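Local coordinates for soluble lytic murein transglycosylase (Escherichia coli, PDB 1QSA), which cleaves the glycosidic bonds between N-acetylmuramic acid and N-acetylglucosamine in peptidoglycan, with formation of a 1,6-anhydro bond in the N-acetylmuramic acid residue, at residues 155-160 with 178-183. Residues are numbered along the deposited sequence; the frame is centred on the assembly and turned at random.
Sequences LAYLER and GQMPAD. With SO4 (sulfate ion), chain M.
The phenolic OH of Tyr157 reaches from helix 154-166 to the end of helix 170-178, where it is hydrogen-bonded to the backbone O of Leu176. Tyr157 OH also comes within 3.3 Å of Gln179 O, a carbonyl that is hydrogen-bonded to Arg147 NH1. With CG anti to the backbone N (chi1 -166°), the phenol is carried off its helix and toward the segment 178-183.

Pro181 lies over one face of this ring. Its CD sits 3.6 Å from the centroid of the Tyr157 ring and 19° off the normal, a CH-pi contact displaced toward the rim, so that Pro181 CD comes to 3.4 Å from Tyr157 CD1. Pro181 CG continues the cover toward the root of the ring, 3.7 Å from Tyr157 CG. Met180 approaches obliquely: its SD stands 5.2 Å from the Tyr157 centroid in a Met-aromatic contact. Bent at chi2 and chi3, the thioether then brings Met180 CE to 4.3 Å from Leu158 CD1, one helix position further on, while the Met180 side chain also packs on Ala188 and Ile191 of helix 185-196. A leucine in place of Tyr157 would probably leave the Leu176 carbonyl without its hydroxyl partner and Pro181 without an aromatic face to lie on.

Beyond the proline, Ala182 N donates a 2.9 Å hydrogen bond to O2 of a sulfate ion, probably from the crystallisation liquor, which Arg147 NH2 also binds. The contact lies away from the predicted active site and is plain structural packing: a helix against the connection between the next two helices, within the all-helical alpha-superhelix of Slt70.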
ATOM      1  N   LEU A 155      27.110  19.064   8.776  1.00 20.67           N
ATOM      2  CA  LEU A 155      25.860  19.440   8.121  1.00 20.34           C
ATOM      3  C   LEU A 155      25.050  18.196   7.755  1.00 19.69           C
ATOM      4  O   LEU A 155      23.823  18.252   7.722  1.00 18.61           O
ATOM      5  CB  LEU A 155      26.103  20.281   6.864  1.00 23.85           C
ATOM      6  CG  LEU A 155      26.546  21.738   7.049  1.00 26.30           C
ATOM      7  CD1 LEU A 155      26.741  22.367   5.667  1.00 26.64           C
ATOM      8  CD2 LEU A 155      25.520  22.525   7.860  1.00 26.28           C
ATOM      9  N   ALA A 156      25.733  17.083   7.463  1.00 18.17           N
ATOM     10  CA  ALA A 156      25.046  15.834   7.123  1.00 18.05           C
ATOM     11  C   ALA A 156      24.392  15.270   8.384  1.00 16.46           C
ATOM     12  O   ALA A 156      23.318  14.662   8.318  1.00 16.19           O
ATOM     13  CB  ALA A 156      26.027  14.813   6.529  1.00 16.92           C
ATOM     14  N   TYR A 157      25.029  15.494   9.531  1.00 16.31           N
ATOM     15  CA  TYR A 157      24.501  15.026  10.812  1.00 15.46           C
ATOM     16  C   TYR A 157      23.201  15.780  11.110  1.00 17.09           C
ATOM     17  O   TYR A 157      22.159  15.174  11.384  1.00 15.51           O
ATOM     18  CB  TYR A 157      25.511  15.266  11.945  1.00 15.47           C
ATOM     19  CG  TYR A 157      25.171  14.521  13.221  1.00 15.19           C
ATOM     20  CD1 TYR A 157      24.198  15.006  14.107  1.00 15.35           C
ATOM     21  CD2 TYR A 157      25.781  13.302  13.515  1.00 14.96           C
ATOM     22  CE1 TYR A 157      23.840  14.288  15.249  1.00 15.43           C
ATOM     23  CE2 TYR A 157      25.427  12.571  14.658  1.00 15.77           C
ATOM     24  CZ  TYR A 157      24.457  13.071  15.516  1.00 15.54           C
ATOM     25  OH  TYR A 157      24.101  12.339  16.618  1.00 14.98           O
ATOM     26  N   LEU A 158      23.253  17.104  10.981  1.00 17.50           N
ATOM     27  CA  LEU A 158      22.090  17.946  11.242  1.00 16.47           C
ATOM     28  C   LEU A 158      20.959  17.655  10.243  1.00 16.64           C
ATOM     29  O   LEU A 158      19.779  17.657  10.612  1.00 16.04           O
ATOM     30  CB  LEU A 158      22.503  19.421  11.197  1.00 18.77           C
ATOM     31  CG  LEU A 158      21.597  20.392  11.952  1.00 20.43           C
ATOM     32  CD1 LEU A 158      21.529  20.017  13.438  1.00 22.20           C
ATOM     33  CD2 LEU A 158      22.132  21.809  11.772  1.00 24.72           C
ATOM     34  N   GLU A 159      21.320  17.349   8.995  1.00 16.21           N
ATOM     35  CA  GLU A 159      20.337  17.019   7.961  1.00 14.45           C
ATOM     36  C   GLU A 159      19.543  15.754   8.311  1.00 13.87           C
ATOM     37  O   GLU A 159      18.341  15.669   8.035  1.00 12.68           O
ATOM     38  CB  GLU A 159      21.033  16.866   6.602  1.00 16.63           C
ATOM     39  CG  GLU A 159      20.157  16.315   5.470  1.00 16.61           C
ATOM     40  CD  GLU A 159      18.962  17.197   5.114  1.00 21.41           C
ATOM     41  OE1 GLU A 159      18.849  18.328   5.646  1.00 21.68           O
ATOM     42  OE2 GLU A 159      18.129  16.747   4.293  1.00 20.41           O
ATOM     43  N   ARG A 160      20.201  14.760   8.907  1.00 12.62           N
ATOM     44  CA  ARG A 160      19.465  13.563   9.278  1.00 10.38           C
ATOM     45  C   ARG A 160      18.443  13.872  10.375  1.00 11.63           C
ATOM     46  O   ARG A 160      17.370  13.259  10.408  1.00 12.23           O
ATOM     47  CB  ARG A 160      20.383  12.412   9.711  1.00 10.98           C
ATOM     48  CG  ARG A 160      19.585  11.118   9.828  1.00 11.79           C
ATOM     49  CD  ARG A 160      20.428   9.885  10.133  1.00 12.14           C
ATOM     50  NE  ARG A 160      19.600   8.691  10.005  1.00 10.86           N
ATOM     51  CZ  ARG A 160      19.840   7.528  10.599  1.00 12.26           C
ATOM     52  NH1 ARG A 160      20.895   7.389  11.394  1.00 13.14           N
ATOM     53  NH2 ARG A 160      19.005   6.507  10.407  1.00 12.82           N
ATOM     54  N   GLY A 178      21.047  13.667  21.216  1.00 14.45           N
ATOM     55  CA  GLY A 178      21.742  13.263  22.433  1.00 16.11           C
ATOM     56  C   GLY A 178      23.233  13.047  22.185  1.00 16.32           C
ATOM     57  O   GLY A 178      24.036  13.137  23.109  1.00 17.89           O
ATOM     58  N   GLN A 179      23.597  12.746  20.940  1.00 16.39           N
ATOM     59  CA  GLN A 179      24.996  12.531  20.551  1.00 17.85           C
ATOM     60  C   GLN A 179      25.450  13.671  19.628  1.00 16.57           C
ATOM     61  O   GLN A 179      26.335  13.495  18.806  1.00 16.27           O
ATOM     62  CB  GLN A 179      25.133  11.198  19.789  0.50 18.09           C
ATOM     63  CG  GLN A 179      24.476   9.982  20.453  0.50 20.64           C
ATOM     64  CD  GLN A 179      24.440   8.750  19.549  0.50 20.88           C
ATOM     65  OE1 GLN A 179      25.051   8.722  18.481  0.50 23.26           O
ATOM     66  NE2 GLN A 179      23.722   7.724  19.982  0.50 25.34           N
ATOM     67  N   MET A 180      24.845  14.847  19.769  1.00 17.41           N
ATOM     68  CA  MET A 180      25.165  15.989  18.903  1.00 15.55           C
ATOM     69  C   MET A 180      26.636  16.413  18.804  1.00 17.87           C
ATOM     70  O   MET A 180      27.346  16.460  19.813  1.00 18.86           O
ATOM     71  CB  MET A 180      24.362  17.214  19.364  1.00 16.61           C
ATOM     72  CG  MET A 180      24.337  18.354  18.370  1.00 16.38           C
ATOM     73  SD  MET A 180      23.266  17.976  16.991  1.00 17.24           S
ATOM     74  CE  MET A 180      21.740  18.800  17.509  1.00 15.90           C
ATOM     75  N   PRO A 181      27.126  16.667  17.574  1.00 17.38           N
ATOM     76  CA  PRO A 181      28.515  17.108  17.410  1.00 18.46           C
ATOM     77  C   PRO A 181      28.610  18.462  18.126  1.00 19.36           C
ATOM     78  O   PRO A 181      27.609  19.174  18.242  1.00 18.55           O
ATOM     79  CB  PRO A 181      28.637  17.306  15.900  1.00 18.61           C
ATOM     80  CG  PRO A 181      27.693  16.284  15.339  1.00 18.43           C
ATOM     81  CD  PRO A 181      26.513  16.329  16.277  1.00 16.64           C
ATOM     82  N   ALA A 182      29.804  18.829  18.584  1.00 19.78           N
ATOM     83  CA  ALA A 182      29.995  20.096  19.294  1.00 20.78           C
ATOM     84  C   ALA A 182      29.478  21.327  18.553  1.00 21.07           C
ATOM     85  O   ALA A 182      29.005  22.273  19.188  1.00 22.41           O
ATOM     86  CB  ALA A 182      31.469  20.276  19.658  1.00 22.10           C
ATOM     87  N   ASP A 183      29.517  21.287  17.222  1.00 20.08           N
ATOM     88  CA  ASP A 183      29.062  22.395  16.375  1.00 22.24           C
ATOM     89  C   ASP A 183      27.653  22.886  16.725  1.00 22.07           C
ATOM     90  O   ASP A 183      27.391  24.101  16.745  1.00 23.14           O
ATOM     91  CB  ASP A 183      29.027  21.978  14.895  1.00 23.58           C
ATOM     92  CG  ASP A 183      30.329  21.374  14.412  1.00 28.07           C
ATOM     93  OD1 ASP A 183      30.737  20.298  14.925  1.00 28.28           O
ATOM     94  OD2 ASP A 183      30.917  21.961  13.479  1.00 28.79           O
TER
HETATM   95  S   SO4 M 712      32.308  16.025  18.120  1.00 61.99           S
HETATM   96  O1  SO4 M 712      32.213  16.895  16.932  1.00 61.02           O
HETATM   97  O2  SO4 M 712      31.564  16.630  19.241  1.00 61.12           O
HETATM   98  O3  SO4 M 712      31.753  14.691  17.809  1.00 61.19           O
HETATM   99  O4  SO4 M 712      33.727  15.879  18.511  1.00 62.75           O